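Long-range contact in imelysin (Bacteroides ovatus ATCC 8483, PDB 3OYV), which probably takes part in bacterial iron uptake as an imelysin-like protein of the outer membrane, and may be a peptidase: residues Ala45-Tyr50 / Val237-Tyr242. Numbering follows the deposited sequence.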
ATOM      1  N   ALA A  45      -4.003  11.501 -12.416  1.00 11.77           N
ATOM      2  CA  ALA A  45      -3.879  10.663 -13.614  1.00 11.92           C
ATOM      3  C   ALA A  45      -5.174   9.868 -13.792  1.00 11.78           C
ATOM      4  O   ALA A  45      -5.676   9.715 -14.894  1.00 12.83           O
ATOM      5  CB  ALA A  45      -2.732   9.718 -13.489  1.00 12.94           C
ATOM      6  N   TRP A  46      -5.713   9.378 -12.672  1.00 11.83           N
ATOM      7  CA  TRP A  46      -6.980   8.645 -12.709  1.00 11.27           C
ATOM      8  C   TRP A  46      -8.183   9.531 -12.913  1.00 10.87           C
ATOM      9  O   TRP A  46      -9.138   9.144 -13.583  1.00 12.43           O
ATOM     10  CB  TRP A  46      -7.156   7.805 -11.426  1.00 10.39           C
ATOM     11  CG  TRP A  46      -6.498   6.448 -11.495  1.00  9.50           C
ATOM     12  CD1 TRP A  46      -5.205   6.138 -11.142  1.00 11.37           C
ATOM     13  CD2 TRP A  46      -7.082   5.219 -11.959  1.00 10.02           C
ATOM     14  NE1 TRP A  46      -4.944   4.819 -11.389  1.00 10.87           N
ATOM     15  CE2 TRP A  46      -6.088   4.230 -11.870  1.00 10.07           C
ATOM     16  CE3 TRP A  46      -8.332   4.869 -12.481  1.00 10.57           C
ATOM     17  CZ2 TRP A  46      -6.330   2.894 -12.218  1.00 11.63           C
ATOM     18  CZ3 TRP A  46      -8.569   3.547 -12.807  1.00 12.10           C
ATOM     19  CH2 TRP A  46      -7.588   2.588 -12.699  1.00 10.99           C
ATOM     20  N   ASN A  47      -8.204  10.681 -12.238  1.00 12.77           N
ATOM     21  CA  ASN A  47      -9.415  11.466 -12.129  1.00 13.68           C
ATOM     22  C   ASN A  47      -9.563  12.593 -13.128  1.00 14.20           C
ATOM     23  O   ASN A  47     -10.688  13.029 -13.395  1.00 15.52           O
ATOM     24  CB  ASN A  47      -9.493  12.062 -10.725  1.00 12.96           C
ATOM     25  CG  ASN A  47     -10.822  12.767 -10.457  1.00 13.89           C
ATOM     26  OD1 ASN A  47     -11.913  12.156 -10.497  1.00 15.67           O
ATOM     27  ND2 ASN A  47     -10.741  14.050 -10.130  1.00 16.87           N
ATOM     28  N   SER A  48      -8.447  13.063 -13.663  1.00 14.91           N
ATOM     29  CA  SER A  48      -8.469  14.250 -14.516  0.60 15.53           C
ATOM     30  C   SER A  48      -7.894  13.990 -15.908  1.00 15.54           C
ATOM     31  O   SER A  48      -8.588  14.197 -16.935  1.00 18.64           O
ATOM     32  CB  SER A  48      -7.718  15.399 -13.818  0.60 17.02           C
ATOM     33  OG  SER A  48      -7.680  16.548 -14.651  0.60 20.32           O
ATOM     34  N   SER A  49      -6.659  13.543 -15.969  1.00 15.33           N
ATOM     35  CA  SER A  49      -5.987  13.399 -17.251  1.00 16.78           C
ATOM     36  C   SER A  49      -4.785  12.507 -17.155  1.00 16.28           C
ATOM     37  O   SER A  49      -3.895  12.741 -16.332  1.00 17.64           O
ATOM     38  CB  SER A  49      -5.572  14.782 -17.763  1.00 17.75           C
ATOM     39  OG  SER A  49      -4.849  14.716 -18.988  1.00 19.76           O
ATOM     40  N   TYR A  50      -4.756  11.481 -18.001  1.00 16.61           N
ATOM     41  CA  TYR A  50      -3.649  10.575 -18.110  1.00 16.90           C
ATOM     42  C   TYR A  50      -2.846  10.959 -19.326  1.00 20.99           C
ATOM     43  O   TYR A  50      -3.346  10.881 -20.450  1.00 21.26           O
ATOM     44  CB  TYR A  50      -4.195   9.160 -18.232  1.00 16.89           C
ATOM     45  CG  TYR A  50      -3.196   8.087 -18.446  1.00 15.63           C
ATOM     46  CD1 TYR A  50      -2.284   7.746 -17.448  1.00 17.51           C
ATOM     47  CD2 TYR A  50      -3.199   7.351 -19.619  1.00 18.03           C
ATOM     48  CE1 TYR A  50      -1.394   6.709 -17.610  1.00 17.50           C
ATOM     49  CE2 TYR A  50      -2.304   6.318 -19.806  1.00 21.13           C
ATOM     50  CZ  TYR A  50      -1.391   6.005 -18.815  1.00 20.31           C
ATOM     51  OH  TYR A  50      -0.518   4.978 -19.025  1.00 23.43           O
ATOM     52  N   VAL A 237     -14.449   2.398  -5.915  1.00  9.05           N
ATOM     53  CA  VAL A 237     -13.299   1.825  -5.230  1.00  9.11           C
ATOM     54  C   VAL A 237     -12.007   2.562  -5.558  1.00  9.25           C
ATOM     55  O   VAL A 237     -11.371   3.139  -4.658  1.00 10.12           O
ATOM     56  CB  VAL A 237     -13.175   0.301  -5.448  1.00  9.42           C
ATOM     57  CG1 VAL A 237     -11.934  -0.264  -4.705  1.00 10.99           C
ATOM     58  CG2 VAL A 237     -14.454  -0.403  -4.951  1.00 10.77           C
ATOM     59  N   VAL A 238     -11.595   2.529  -6.823  1.00  8.77           N
ATOM     60  CA  VAL A 238     -10.266   2.994  -7.184  1.00  8.73           C
ATOM     61  C   VAL A 238     -10.144   4.514  -6.993  1.00  9.61           C
ATOM     62  O   VAL A 238      -9.268   4.981  -6.263  1.00  9.40           O
ATOM     63  CB  VAL A 238      -9.884   2.602  -8.621  1.00  8.87           C
ATOM     64  CG1 VAL A 238      -8.528   3.202  -8.996  1.00 10.97           C
ATOM     65  CG2 VAL A 238      -9.826   1.069  -8.772  1.00 11.42           C
ATOM     66  N   VAL A 239     -10.983   5.293  -7.681  1.00 10.05           N
ATOM     67  CA  VAL A 239     -10.805   6.761  -7.643  1.00  9.37           C
ATOM     68  C   VAL A 239     -10.982   7.321  -6.230  1.00  9.16           C
ATOM     69  O   VAL A 239     -10.160   8.128  -5.795  1.00 10.34           O
ATOM     70  CB  VAL A 239     -11.619   7.454  -8.733  1.00  9.76           C
ATOM     71  CG1 VAL A 239     -11.439   8.980  -8.623  1.00 13.22           C
ATOM     72  CG2 VAL A 239     -11.199   6.985 -10.139  1.00 12.51           C
ATOM     73  N   PRO A 240     -12.017   6.866  -5.498  1.00  8.96           N
ATOM     74  CA  PRO A 240     -12.131   7.353  -4.108  1.00 10.12           C
ATOM     75  C   PRO A 240     -10.974   6.994  -3.211  1.00  8.28           C
ATOM     76  O   PRO A 240     -10.626   7.758  -2.302  1.00 10.30           O
ATOM     77  CB  PRO A 240     -13.469   6.776  -3.643  1.00 10.39           C
ATOM     78  CG  PRO A 240     -14.282   6.603  -4.907  1.00 11.95           C
ATOM     79  CD  PRO A 240     -13.242   6.158  -5.922  1.00  9.88           C
ATOM     80  N   THR A 241     -10.398   5.807  -3.393  1.00  9.21           N
ATOM     81  CA  THR A 241      -9.230   5.454  -2.612  1.00  8.61           C
ATOM     82  C   THR A 241      -8.056   6.389  -2.918  1.00  8.40           C
ATOM     83  O   THR A 241      -7.378   6.860  -1.978  1.00 10.30           O
ATOM     84  CB  THR A 241      -8.832   3.971  -2.827  1.00  8.45           C
ATOM     85  OG1 THR A 241      -9.944   3.152  -2.434  1.00  9.68           O
ATOM     86  CG2 THR A 241      -7.608   3.607  -2.024  1.00  9.61           C
ATOM     87  N   TYR A 242      -7.832   6.686  -4.197  1.00  8.69           N
ATOM     88  CA  TYR A 242      -6.748   7.590  -4.534  1.00  8.82           C
ATOM     89  C   TYR A 242      -7.058   9.047  -4.111  1.00 10.35           C
ATOM     90  O   TYR A 242      -6.135   9.788  -3.775  1.00 10.24           O
ATOM     91  CB  TYR A 242      -6.387   7.496  -5.988  1.00  8.88           C
ATOM     92  CG  TYR A 242      -5.730   6.208  -6.398  1.00  9.87           C
ATOM     93  CD1 TYR A 242      -4.796   5.579  -5.591  1.00 10.09           C
ATOM     94  CD2 TYR A 242      -5.981   5.673  -7.648  1.00  9.29           C
ATOM     95  CE1 TYR A 242      -4.152   4.389  -6.006  1.00  9.61           C
ATOM     96  CE2 TYR A 242      -5.335   4.532  -8.079  1.00  9.58           C
ATOM     97  CZ  TYR A 242      -4.416   3.894  -7.272  1.00  9.81           C
ATOM     98  OH  TYR A 242      -3.750   2.786  -7.775  1.00 11.33           O
TER
HETATM   99  O   HOH W   1      -2.916   3.062 -10.495  1.00 11.16           O
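A water molecule joins Trp46 to Tyr242: Trp46 NE1 donates to it across 2.8 Å, the water oxygen lying in the indole plane at the ring's edge, and the same water is hydrogen-bonded to Tyr242 OH at 2.9 Å. No direct hydrogen bond links residues 45-50 with 237-242; the rest is packing. The indole of Trp46 reaches across to helix 223-261, where one face of it receives two residues a turn apart. A chi1 of 176° sets Val238 CG1 anti to the backbone N, carrying it over the indole for a CH-pi contact 3.6 Å from the centroid of the six-membered ring of Trp46, almost exactly on the normal. Over the five-membered ring comes Tyr242, its ring plane inclined at 46° and its CE2 3.5 Å from Trp46 CD1. Farther out, Asn47 OD1 touches Val239 CG1 at 3.7 Å. A leucine in place of Trp46, lacking the indole N-H, would probably leave the water less firmly held and open a gap beside Val238 CG1. Tyr56 meets Trp46 edge-to-face, and Phe288 does likewise with Tyr242. The arrangement is helix-helix packing in the mainly helical imelysin fold, joining the C-terminal end of helix 21-47 to the kinked middle of helix 223-261.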